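Long-range contact in hypothetical sugar ABC-transporter sugar binding protein (Arthrobacter globiformis, PDB 7BVT), which binds cyclic alpha-maltosyl-1,6-maltose and probably delivers it to an ABC transporter for uptake: residues V94-N107 and S124-P136. Residues are numbered along the deposited sequence; the frame is centred on the assembly and turned at random.
Sequences VPQIADIGTLADLN and SFGTIDGKQVSVP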
ATOM      1  N   VAL A  94      -6.555   2.491 -10.211  1.00 16.16           N
ATOM      2  CA  VAL A  94      -6.514   3.746 -11.025  1.00 17.49           C
ATOM      3  C   VAL A  94      -6.349   3.425 -12.494  1.00 16.65           C
ATOM      4  O   VAL A  94      -7.082   3.947 -13.326  1.00 17.95           O
ATOM      5  CB  VAL A  94      -5.446   4.731 -10.528  1.00 16.65           C
ATOM      6  CG1 VAL A  94      -5.287   5.884 -11.483  1.00 17.04           C
ATOM      7  CG2 VAL A  94      -5.795   5.225  -9.150  1.00 16.89           C
ATOM      8  N   PRO A  95      -5.368   2.622 -12.925  1.00 17.91           N
ATOM      9  CA  PRO A  95      -5.176   2.396 -14.352  1.00 19.38           C
ATOM     10  C   PRO A  95      -6.358   1.693 -15.002  1.00 18.25           C
ATOM     11  O   PRO A  95      -6.621   1.978 -16.152  1.00 20.58           O
ATOM     12  CB  PRO A  95      -3.897   1.509 -14.425  1.00 20.43           C
ATOM     13  CG  PRO A  95      -3.249   1.672 -13.091  1.00 21.65           C
ATOM     14  CD  PRO A  95      -4.340   1.947 -12.097  1.00 18.69           C
ATOM     15  N   GLN A  96      -7.067   0.863 -14.241  1.00 19.29           N
ATOM     16  CA  GLN A  96      -8.277   0.207 -14.779  1.00 20.48           C
ATOM     17  C   GLN A  96      -9.385   1.239 -14.940  1.00 18.54           C
ATOM     18  O   GLN A  96     -10.101   1.220 -15.971  1.00 21.31           O
ATOM     19  CB  GLN A  96      -8.668  -0.931 -13.855  1.00 20.94           C
ATOM     20  CG  GLN A  96      -7.589  -2.016 -13.824  1.00 26.55           C
ATOM     21  CD  GLN A  96      -7.923  -3.012 -12.757  1.00 32.41           C
ATOM     22  OE1 GLN A  96      -8.822  -3.824 -12.951  1.00 32.85           O
ATOM     23  NE2 GLN A  96      -7.227  -2.937 -11.623  1.00 33.52           N
ATOM     24  N   ILE A  97      -9.563   2.080 -13.942  1.00 19.66           N
ATOM     25  CA  ILE A  97     -10.636   3.112 -13.975  1.00 18.62           C
ATOM     26  C   ILE A  97     -10.378   4.092 -15.117  1.00 18.31           C
ATOM     27  O   ILE A  97     -11.329   4.524 -15.800  1.00 17.71           O
ATOM     28  CB  ILE A  97     -10.758   3.800 -12.603  1.00 19.35           C
ATOM     29  CG1 ILE A  97     -11.290   2.784 -11.575  1.00 18.31           C
ATOM     30  CG2 ILE A  97     -11.607   5.082 -12.707  1.00 19.85           C
ATOM     31  CD1 ILE A  97     -11.208   3.212 -10.164  1.00 18.54           C
ATOM     32  N   ALA A  98      -9.117   4.400 -15.389  1.00 19.21           N
ATOM     33  CA  ALA A  98      -8.742   5.322 -16.475  1.00 19.16           C
ATOM     34  C   ALA A  98      -9.218   4.768 -17.834  1.00 18.90           C
ATOM     35  O   ALA A  98      -9.392   5.543 -18.756  1.00 21.78           O
ATOM     36  CB  ALA A  98      -7.250   5.569 -16.440  1.00 21.59           C
ATOM     37  N   ASP A  99      -9.377   3.457 -17.977  1.00 20.15           N
ATOM     38  CA  ASP A  99      -9.882   2.814 -19.215  1.00 22.70           C
ATOM     39  C   ASP A  99     -11.412   2.723 -19.186  1.00 25.62           C
ATOM     40  O   ASP A  99     -11.972   2.421 -20.228  1.00 30.40           O
ATOM     41  CB  ASP A  99      -9.279   1.413 -19.410  1.00 23.84           C
ATOM     42  CG  ASP A  99      -7.820   1.409 -19.865  1.00 28.13           C
ATOM     43  OD1 ASP A  99      -7.376   2.434 -20.411  1.00 32.80           O
ATOM     44  OD2 ASP A  99      -7.137   0.364 -19.648  1.00 33.05           O
ATOM     45  N   ILE A 100     -12.063   2.903 -18.038  1.00 22.59           N
ATOM     46  CA  ILE A 100     -13.555   2.795 -17.921  1.00 21.77           C
ATOM     47  C   ILE A 100     -14.185   4.098 -18.391  1.00 25.07           C
ATOM     48  O   ILE A 100     -15.195   4.065 -19.122  1.00 25.68           O
ATOM     49  CB  ILE A 100     -13.983   2.457 -16.498  1.00 22.10           C
ATOM     50  CG1 ILE A 100     -13.456   1.070 -16.138  1.00 22.69           C
ATOM     51  CG2 ILE A 100     -15.520   2.621 -16.393  1.00 23.12           C
ATOM     52  CD1 ILE A 100     -13.708   0.649 -14.739  1.00 24.72           C
ATOM     53  N   GLY A 101     -13.590   5.208 -17.999  1.00 22.82           N
ATOM     54  CA  GLY A 101     -14.104   6.535 -18.314  1.00 25.41           C
ATOM     55  C   GLY A 101     -12.948   7.501 -18.363  1.00 26.60           C
ATOM     56  O   GLY A 101     -11.974   7.246 -17.649  1.00 25.92           O
ATOM     57  N   THR A 102     -13.054   8.530 -19.192  1.00 24.55           N
ATOM     58  CA  THR A 102     -12.011   9.554 -19.374  1.00 24.02           C
ATOM     59  C   THR A 102     -11.848  10.326 -18.066  1.00 21.89           C
ATOM     60  O   THR A 102     -12.842  10.943 -17.566  1.00 21.66           O
ATOM     61  CB  THR A 102     -12.344  10.565 -20.480  1.00 27.34           C
ATOM     62  OG1 THR A 102     -12.443   9.809 -21.680  1.00 29.06           O
ATOM     63  CG2 THR A 102     -11.293  11.631 -20.654  1.00 26.71           C
ATOM     64  N   LEU A 103     -10.637  10.318 -17.521  1.00 19.93           N
ATOM     65  CA  LEU A 103     -10.360  11.032 -16.279  1.00 17.67           C
ATOM     66  C   LEU A 103      -9.785  12.402 -16.608  1.00 18.76           C
ATOM     67  O   LEU A 103      -8.951  12.515 -17.526  1.00 21.19           O
ATOM     68  CB  LEU A 103      -9.405  10.217 -15.417  1.00 17.76           C
ATOM     69  CG  LEU A 103      -9.924   8.849 -14.986  1.00 18.31           C
ATOM     70  CD1 LEU A 103      -8.838   8.123 -14.202  1.00 18.39           C
ATOM     71  CD2 LEU A 103     -11.196   8.982 -14.152  1.00 19.51           C
ATOM     72  N   ALA A 104     -10.236  13.396 -15.878  1.00 16.84           N
ATOM     73  CA  ALA A 104      -9.716  14.772 -15.978  1.00 17.36           C
ATOM     74  C   ALA A 104      -8.263  14.837 -15.520  1.00 19.10           C
ATOM     75  O   ALA A 104      -7.853  14.135 -14.565  1.00 19.46           O
ATOM     76  CB  ALA A 104     -10.524  15.757 -15.198  1.00 18.99           C
ATOM     77  N   ASP A 105      -7.513  15.744 -16.132  1.00 19.36           N
ATOM     78  CA  ASP A 105      -6.154  16.025 -15.655  1.00 18.38           C
ATOM     79  C   ASP A 105      -6.228  16.972 -14.460  1.00 17.91           C
ATOM     80  O   ASP A 105      -6.889  18.062 -14.544  1.00 18.42           O
ATOM     81  CB  ASP A 105      -5.337  16.569 -16.817  1.00 18.69           C
ATOM     82  CG  ASP A 105      -3.867  16.760 -16.505  1.00 19.06           C
ATOM     83  OD1 ASP A 105      -3.411  16.561 -15.354  1.00 17.25           O
ATOM     84  OD2 ASP A 105      -3.163  17.046 -17.508  1.00 20.04           O
ATOM     85  N   LEU A 106      -5.670  16.565 -13.323  1.00 16.36           N
ATOM     86  CA  LEU A 106      -5.740  17.363 -12.074  1.00 16.67           C
ATOM     87  C   LEU A 106      -4.680  18.435 -12.093  1.00 18.54           C
ATOM     88  O   LEU A 106      -4.754  19.387 -11.335  1.00 18.61           O
ATOM     89  CB  LEU A 106      -5.632  16.439 -10.857  1.00 17.11           C
ATOM     90  CG  LEU A 106      -6.751  15.397 -10.756  1.00 17.59           C
ATOM     91  CD1 LEU A 106      -6.410  14.452  -9.645  1.00 18.31           C
ATOM     92  CD2 LEU A 106      -8.110  16.047 -10.533  1.00 17.79           C
ATOM     93  N   ASN A 107      -3.686  18.296 -12.969  1.00 18.23           N
ATOM     94  CA  ASN A 107      -2.718  19.390 -13.102  1.00 18.39           C
ATOM     95  C   ASN A 107      -3.427  20.625 -13.638  1.00 18.41           C
ATOM     96  O   ASN A 107      -4.232  20.514 -14.535  1.00 20.95           O
ATOM     97  CB  ASN A 107      -1.611  19.031 -14.070  1.00 18.40           C
ATOM     98  CG  ASN A 107      -0.670  17.998 -13.512  1.00 19.50           C
ATOM     99  OD1 ASN A 107      -0.325  18.027 -12.330  1.00 17.98           O
ATOM    100  ND2 ASN A 107      -0.226  17.113 -14.410  1.00 19.49           N
ATOM    101  N   SER A 124       3.502  10.134  -9.311  1.00 16.66           N
ATOM    102  CA  SER A 124       4.043   9.444 -10.513  1.00 16.69           C
ATOM    103  C   SER A 124       3.116   8.314 -10.941  1.00 16.23           C
ATOM    104  O   SER A 124       2.832   8.203 -12.138  1.00 16.95           O
ATOM    105  CB  SER A 124       5.412   8.910 -10.245  1.00 20.87           C
ATOM    106  OG  SER A 124       6.265  10.033 -10.133  1.00 26.89           O
ATOM    107  N   PHE A 125       2.709   7.502  -9.990  1.00 17.21           N
ATOM    108  CA  PHE A 125       1.746   6.404 -10.178  1.00 15.77           C
ATOM    109  C   PHE A 125       0.499   6.973 -10.849  1.00 16.47           C
ATOM    110  O   PHE A 125       0.042   6.431 -11.841  1.00 16.61           O
ATOM    111  CB  PHE A 125       1.403   5.753  -8.847  1.00 18.16           C
ATOM    112  CG  PHE A 125       0.415   4.631  -9.020  1.00 17.24           C
ATOM    113  CD1 PHE A 125      -0.934   4.871  -9.106  1.00 18.62           C
ATOM    114  CD2 PHE A 125       0.846   3.348  -9.306  1.00 17.33           C
ATOM    115  CE1 PHE A 125      -1.818   3.853  -9.359  1.00 17.05           C
ATOM    116  CE2 PHE A 125      -0.037   2.315  -9.531  1.00 18.15           C
ATOM    117  CZ  PHE A 125      -1.380   2.587  -9.590  1.00 18.04           C
ATOM    118  N   GLY A 126       0.007   8.111 -10.361  1.00 16.71           N
ATOM    119  CA  GLY A 126      -1.241   8.732 -10.837  1.00 15.78           C
ATOM    120  C   GLY A 126      -1.152   9.455 -12.163  1.00 16.85           C
ATOM    121  O   GLY A 126      -2.106  10.089 -12.536  1.00 16.42           O
ATOM    122  N   THR A 127       0.012   9.390 -12.822  1.00 15.60           N
ATOM    123  CA  THR A 127       0.249  10.032 -14.108  1.00 16.43           C
ATOM    124  C   THR A 127       0.049   8.982 -15.206  1.00 17.07           C
ATOM    125  O   THR A 127       0.825   7.993 -15.283  1.00 20.30           O
ATOM    126  CB  THR A 127       1.620  10.711 -14.151  1.00 17.13           C
ATOM    127  OG1 THR A 127       1.702  11.716 -13.140  1.00 19.52           O
ATOM    128  CG2 THR A 127       1.796  11.350 -15.507  1.00 18.78           C
ATOM    129  N   ILE A 128      -0.996   9.163 -15.985  1.00 17.88           N
ATOM    130  CA  ILE A 128      -1.333   8.261 -17.119  1.00 19.39           C
ATOM    131  C   ILE A 128      -1.554   9.110 -18.370  1.00 20.97           C
ATOM    132  O   ILE A 128      -2.300  10.075 -18.296  1.00 19.66           O
ATOM    133  CB  ILE A 128      -2.512   7.326 -16.765  1.00 21.62           C
ATOM    134  CG1 ILE A 128      -2.122   6.431 -15.590  1.00 24.22           C
ATOM    135  CG2 ILE A 128      -2.901   6.525 -17.998  1.00 23.91           C
ATOM    136  CD1 ILE A 128      -3.230   5.603 -14.966  1.00 25.60           C
ATOM    137  N   ASP A 129      -0.835   8.758 -19.453  1.00 26.54           N
ATOM    138  CA  ASP A 129      -0.826   9.512 -20.736  1.00 27.36           C
ATOM    139  C   ASP A 129      -0.512  10.983 -20.423  1.00 22.38           C
ATOM    140  O   ASP A 129      -1.095  11.855 -21.044  1.00 23.95           O
ATOM    141  CB  ASP A 129      -2.128   9.255 -21.496  1.00 33.34           C
ATOM    142  CG  ASP A 129      -2.275   7.785 -21.889  1.00 39.24           C
ATOM    143  OD1 ASP A 129      -1.213   7.113 -22.080  1.00 44.66           O
ATOM    144  OD2 ASP A 129      -3.428   7.307 -21.962  1.00 42.29           O
ATOM    145  N   GLY A 130       0.398  11.201 -19.476  1.00 19.33           N
ATOM    146  CA  GLY A 130       0.939  12.539 -19.172  1.00 18.28           C
ATOM    147  C   GLY A 130       0.061  13.336 -18.217  1.00 18.48           C
ATOM    148  O   GLY A 130       0.498  14.319 -17.682  1.00 19.27           O
ATOM    149  N   LYS A 131      -1.168  12.889 -17.967  1.00 19.22           N
ATOM    150  CA  LYS A 131      -2.163  13.601 -17.130  1.00 17.67           C
ATOM    151  C   LYS A 131      -2.100  13.099 -15.686  1.00 16.46           C
ATOM    152  O   LYS A 131      -1.905  11.889 -15.466  1.00 17.54           O
ATOM    153  CB  LYS A 131      -3.556  13.302 -17.669  1.00 17.50           C
ATOM    154  CG  LYS A 131      -3.817  13.844 -19.083  1.00 24.01           C
ATOM    155  CD  LYS A 131      -5.098  13.289 -19.701  1.00 29.67           C
ATOM    156  CE  LYS A 131      -5.641  14.206 -20.782  1.00 38.07           C
ATOM    157  NZ  LYS A 131      -6.487  13.496 -21.777  1.00 42.01           N
ATOM    158  N   GLN A 132      -2.278  13.997 -14.744  1.00 16.85           N
ATOM    159  CA  GLN A 132      -2.380  13.601 -13.328  1.00 15.72           C
ATOM    160  C   GLN A 132      -3.826  13.146 -13.147  1.00 16.41           C
ATOM    161  O   GLN A 132      -4.669  13.982 -12.797  1.00 16.50           O
ATOM    162  CB  GLN A 132      -2.012  14.775 -12.459  1.00 17.30           C
ATOM    163  CG  GLN A 132      -1.876  14.381 -11.014  1.00 17.59           C
ATOM    164  CD  GLN A 132      -0.643  13.550 -10.781  1.00 19.67           C
ATOM    165  OE1 GLN A 132       0.479  14.009 -10.995  1.00 19.16           O
ATOM    166  NE2 GLN A 132      -0.824  12.306 -10.360  1.00 16.36           N
ATOM    167  N   VAL A 133      -4.082  11.868 -13.401  1.00 15.19           N
ATOM    168  CA  VAL A 133      -5.489  11.371 -13.442  1.00 16.22           C
ATOM    169  C   VAL A 133      -5.950  10.917 -12.048  1.00 16.19           C
ATOM    170  O   VAL A 133      -7.153  10.774 -11.841  1.00 17.60           O
ATOM    171  CB  VAL A 133      -5.690  10.240 -14.449  1.00 16.77           C
ATOM    172  CG1 VAL A 133      -5.474  10.768 -15.866  1.00 17.58           C
ATOM    173  CG2 VAL A 133      -4.861   8.987 -14.123  1.00 18.18           C
ATOM    174  N   SER A 134      -5.038  10.683 -11.107  1.00 14.89           N
ATOM    175  CA  SER A 134      -5.363  10.391  -9.705  1.00 14.49           C
ATOM    176  C   SER A 134      -4.437  11.182  -8.766  1.00 15.83           C
ATOM    177  O   SER A 134      -3.304  11.567  -9.118  1.00 15.86           O
ATOM    178  CB  SER A 134      -5.338   8.902  -9.391  1.00 16.18           C
ATOM    179  OG  SER A 134      -4.025   8.372  -9.491  1.00 16.23           O
ATOM    180  N   VAL A 135      -4.924  11.380  -7.565  1.00 15.03           N
ATOM    181  CA  VAL A 135      -4.101  11.910  -6.461  1.00 15.61           C
ATOM    182  C   VAL A 135      -4.428  11.049  -5.262  1.00 16.67           C
ATOM    183  O   VAL A 135      -5.588  10.746  -5.004  1.00 16.22           O
ATOM    184  CB  VAL A 135      -4.320  13.423  -6.253  1.00 16.12           C
ATOM    185  CG1 VAL A 135      -5.759  13.732  -5.864  1.00 17.39           C
ATOM    186  CG2 VAL A 135      -3.360  14.021  -5.262  1.00 18.65           C
ATOM    187  N   PRO A 136      -3.456  10.685  -4.439  1.00 15.24           N
ATOM    188  CA  PRO A 136      -3.783   9.967  -3.209  1.00 15.20           C
ATOM    189  C   PRO A 136      -4.505  10.879  -2.218  1.00 15.15           C
ATOM    190  O   PRO A 136      -4.187  12.026  -2.072  1.00 16.11           O
ATOM    191  CB  PRO A 136      -2.406   9.574  -2.681  1.00 15.87           C
ATOM    192  CG  PRO A 136      -1.489  10.644  -3.178  1.00 15.62           C
ATOM    193  CD  PRO A 136      -2.015  10.913  -4.565  1.00 16.35           C
TER
HETATM  194  O   HOH W   1      -7.467  11.410 -19.477  1.00 31.87           O
HETATM  195  O   HOH W   2      -8.941  14.288 -19.893  1.00 39.91           O
HETATM  196  O   HOH W   3      -8.727  12.896 -12.230  1.00 17.27           O
HETATM  197  O   HOH W   4       1.420  16.479 -10.993  1.00 22.99           O
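Val94, on the first turn of helix 94-100, packs against Phe125, Ser134 and Val133 in one lobe of the solute-binding protein fold, where the helix and the loop after it pack against a beta hairpin turned by the type I' turn from Ile128 to Lys131. The pair illustrates how a buried, apolar half can be combined with a polar, hydrated one. On the tight side, Val94 CB meets the edge of the Phe125 ring, 3.9 Å from CE1. Its CG1, anti to the backbone N (chi1 171°), lies 3.4 Å from Ser134 OG. Ile128 CD1 settles over the helix backbone at Pro95 CA, while the side chains of Leu103 and Val133 cross at about a right angle, CD1 of the former 3.8 Å from CB of the latter, and Leu106 CD1 reaches Val135 CG1. Strand 292-301 flanks this core, touching Val94 and Leu106.

Toward solvent, contacts become sparser and more polar. Two waters donate to Leu103 O and are reached only weakly by Lys131 NZ, and another joins Asn107 OD1 to Gln132 OE1. Between the halves, Leu106 N donates to Gln132 O (2.8 Å), and Asp105 forms an Asx turn through Asn107 N. A leucine in place of Asp105 would probably leave Gln132 N and Asn107 N without their shared acceptor and free the loop to shift. These two donors approach Asp105 OD1 from opposite faces of the carboxylate, Gln132 N at 2.9 Å and 60° out of its plane.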